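Local structure of sigma-c capsid protein (Avian reovirus, 2VRS) at residues A146-F154 with L203-T211. The protein forms the trimeric fibre by which the virus attaches to host cells, and it also induces apoptosis of cells. Residues are numbered along the deposited sequence; the frame is centred on the assembly and turned at random.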
loop_
_atom_site.group_PDB
_atom_site.type_symbol
_atom_site.label_atom_id
_atom_site.label_comp_id
_atom_site.label_asym_id
_atom_site.label_seq_id
_atom_site.Cartn_x
_atom_site.Cartn_y
_atom_site.Cartn_z
ATOM N N ALA C 146 -15.313 8.128 8.713
ATOM C CA ALA C 146 -14.837 7.237 7.673
ATOM C C ALA C 146 -13.717 6.355 8.208
ATOM O O ALA C 146 -13.541 5.245 7.740
ATOM C CB ALA C 146 -14.359 8.018 6.490
ATOM N N ARG C 147 -13.001 6.844 9.219
ATOM C CA ARG C 147 -11.837 6.057 9.769
ATOM C C ARG C 147 -12.273 4.902 10.662
ATOM O O ARG C 147 -11.410 4.155 11.143
ATOM C CB ARG C 147 -10.885 6.941 10.558
ATOM C CG ARG C 147 -10.350 8.166 9.769
ATOM C CD ARG C 147 -9.125 7.868 8.919
ATOM N NE ARG C 147 -9.331 6.821 7.905
ATOM C CZ ARG C 147 -9.911 6.991 6.717
ATOM N NH1 ARG C 147 -10.386 8.180 6.349
ATOM N NH2 ARG C 147 -10.025 5.948 5.898
ATOM N N LEU C 148 -13.581 4.778 10.914
ATOM C CA LEU C 148 -14.095 3.763 11.839
ATOM C C LEU C 148 -14.938 2.744 11.092
ATOM O O LEU C 148 -15.619 1.908 11.691
ATOM C CB LEU C 148 -14.950 4.414 12.956
ATOM C CG LEU C 148 -14.265 5.538 13.752
ATOM C CD1 LEU C 148 -15.196 6.045 14.853
ATOM C CD2 LEU C 148 -12.927 5.054 14.309
ATOM N N VAL C 149 -14.941 2.875 9.771
ATOM C CA VAL C 149 -15.682 1.971 8.877
ATOM C C VAL C 149 -14.705 1.115 8.068
ATOM O O VAL C 149 -13.845 1.637 7.348
ATOM C CB VAL C 149 -16.605 2.767 7.876
ATOM C CG1 VAL C 149 -17.353 1.787 6.984
ATOM C CG2 VAL C 149 -17.630 3.613 8.659
ATOM N N PRO C 150 -14.828 -0.222 8.188
ATOM C CA PRO C 150 -13.928 -1.131 7.472
ATOM C C PRO C 150 -14.201 -1.133 5.966
ATOM O O PRO C 150 -15.345 -0.867 5.543
ATOM C CB PRO C 150 -14.291 -2.500 8.041
ATOM C CG PRO C 150 -15.788 -2.335 8.431
ATOM C CD PRO C 150 -15.827 -0.949 8.999
ATOM N N SER C 151 -13.177 -1.465 5.178
ATOM C CA SER C 151 -13.346 -1.552 3.732
ATOM C C SER C 151 -14.275 -2.724 3.393
ATOM O O SER C 151 -14.465 -3.621 4.183
ATOM C CB SER C 151 -12.000 -1.743 3.020
ATOM O OG SER C 151 -11.457 -3.019 3.333
ATOM N N ALA C 152 -14.846 -2.725 2.180
ATOM C CA ALA C 152 -15.653 -3.855 1.773
ATOM C C ALA C 152 -14.828 -5.141 1.813
ATOM O O ALA C 152 -15.336 -6.178 2.263
ATOM C CB ALA C 152 -16.227 -3.637 0.349
ATOM N N GLY C 153 -13.551 -5.069 1.424
ATOM C CA GLY C 153 -12.702 -6.271 1.410
ATOM C C GLY C 153 -12.521 -6.801 2.835
ATOM O O GLY C 153 -12.620 -7.994 3.082
ATOM N N PHE C 154 -12.222 -5.892 3.764
ATOM C CA PHE C 154 -11.949 -6.285 5.150
ATOM C C PHE C 154 -13.201 -6.935 5.777
ATOM O O PHE C 154 -13.101 -7.938 6.477
ATOM C CB PHE C 154 -11.490 -5.069 5.982
ATOM C CG PHE C 154 -11.021 -5.448 7.370
ATOM C CD1 PHE C 154 -9.686 -5.828 7.560
ATOM C CD2 PHE C 154 -11.916 -5.505 8.453
ATOM C CE1 PHE C 154 -9.201 -6.199 8.846
ATOM C CE2 PHE C 154 -11.459 -5.893 9.732
ATOM C CZ PHE C 154 -10.079 -6.209 9.930
ATOM N N LEU C 203 -12.353 -4.886 31.469
ATOM C CA LEU C 203 -12.278 -5.494 30.136
ATOM C C LEU C 203 -11.405 -4.631 29.247
ATOM O O LEU C 203 -11.530 -3.398 29.251
ATOM C CB LEU C 203 -13.696 -5.624 29.534
ATOM C CG LEU C 203 -13.856 -6.148 28.098
ATOM C CD1 LEU C 203 -13.461 -7.657 27.923
ATOM C CD2 LEU C 203 -15.329 -5.901 27.658
ATOM N N THR C 204 -10.480 -5.244 28.493
ATOM C CA THR C 204 -9.717 -4.505 27.498
ATOM C C THR C 204 -9.963 -5.230 26.167
ATOM O O THR C 204 -10.186 -6.456 26.132
ATOM C CB THR C 204 -8.170 -4.490 27.792
ATOM O OG1 THR C 204 -7.679 -5.824 27.693
ATOM C CG2 THR C 204 -7.858 -3.906 29.189
ATOM N N VAL C 205 -10.033 -4.453 25.095
ATOM C CA VAL C 205 -10.256 -5.025 23.752
ATOM C C VAL C 205 -9.191 -4.340 22.874
ATOM O O VAL C 205 -9.037 -3.105 22.909
ATOM C CB VAL C 205 -11.672 -4.663 23.209
ATOM C CG1 VAL C 205 -11.808 -5.068 21.748
ATOM C CG2 VAL C 205 -12.798 -5.375 24.013
ATOM N N ARG C 206 -8.422 -5.136 22.149
ATOM C CA ARG C 206 -7.441 -4.612 21.193
ATOM C C ARG C 206 -7.639 -5.330 19.863
ATOM O O ARG C 206 -7.660 -6.574 19.801
ATOM C CB ARG C 206 -6.009 -4.830 21.685
ATOM C CG ARG C 206 -5.742 -4.145 22.994
ATOM C CD ARG C 206 -4.255 -3.955 23.207
ATOM N NE ARG C 206 -3.612 -3.249 22.095
ATOM C CZ ARG C 206 -2.312 -2.972 22.058
ATOM N NH1 ARG C 206 -1.541 -3.341 23.068
ATOM N NH2 ARG C 206 -1.782 -2.328 21.029
ATOM N N THR C 207 -7.790 -4.522 18.830
ATOM C CA THR C 207 -7.973 -5.041 17.484
ATOM C C THR C 207 -7.655 -3.923 16.501
ATOM O O THR C 207 -7.306 -2.817 16.885
ATOM C CB THR C 207 -9.413 -5.662 17.282
ATOM O OG1 THR C 207 -9.437 -6.399 16.034
ATOM C CG2 THR C 207 -10.533 -4.587 17.272
ATOM N N GLY C 208 -7.709 -4.227 15.217
ATOM C CA GLY C 208 -7.569 -3.161 14.244
ATOM C C GLY C 208 -8.266 -3.604 12.972
ATOM O O GLY C 208 -8.605 -4.804 12.780
ATOM N N ILE C 209 -8.521 -2.620 12.134
ATOM C CA ILE C 209 -9.296 -2.796 10.892
ATOM C C ILE C 209 -8.622 -2.066 9.747
ATOM O O ILE C 209 -7.837 -1.106 9.941
ATOM C CB ILE C 209 -10.777 -2.288 11.063
ATOM C CG1 ILE C 209 -10.846 -0.732 11.340
ATOM C CG2 ILE C 209 -11.452 -3.077 12.242
ATOM C CD1 ILE C 209 -12.296 -0.106 11.291
ATOM N N ASP C 210 -8.925 -2.536 8.546
ATOM C CA ASP C 210 -8.489 -1.857 7.333
ATOM C C ASP C 210 -9.679 -1.108 6.828
ATOM O O ASP C 210 -10.734 -1.733 6.633
ATOM C CB ASP C 210 -8.047 -2.871 6.287
ATOM C CG ASP C 210 -6.808 -3.649 6.711
ATOM O OD1 ASP C 210 -5.965 -3.109 7.464
ATOM O OD2 ASP C 210 -6.670 -4.787 6.247
ATOM N N THR C 211 -9.483 0.195 6.571
ATOM C CA THR C 211 -10.594 1.092 6.164
ATOM C C THR C 211 -10.583 1.367 4.647
ATOM O O THR C 211 -9.621 1.089 3.918
ATOM C CB THR C 211 -10.591 2.418 6.959
ATOM O OG1 THR C 211 -9.435 3.171 6.605
ATOM C CG2 THR C 211 -10.597 2.146 8.475
HETATM O O HOH W 1 -7.742 4.470 8.906
#
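G208 meets the ring of F154 through its backbone: its carbonyl O lies 3.5 Å from F154 CZ, obliquely. At I209 the backbone itself packs on the aromatic ring, CA standing over one face in a CH-pi contact, 4.0 Å from the F154 centroid. The branched side chain suits the place because it reaches two ways: CG2 touches F154 CE2, while CD1 extends to the carbonyl carbon of L148 and the ring of P150. D210 continues across the same face with its N, and its carboxylate, turned 73° from the ring plane, brings OD2 beside F154 CD1; OD1 forms a salt bridge with R111, while OD2 hydrogen-bonds Y76 and H108 of the second subunit. The D210 carbonyl O accepts from S151 N at 2.9 Å; S151, at the N-cap position, in turn accepts from F154 N through OG. T211 ends the chain: OG1 receives R147 NH2 at 2.9 Å, within the guanidinium plane, and shares a water with R147 NE. Bends at chi2 (-85°) and chi3 (59°) turn the guanidinium back toward T211. Polar bonds thus fasten the chain end to a loop of the C-terminal beta-barrel domain, and the D210 carboxylate ties it to the second subunit.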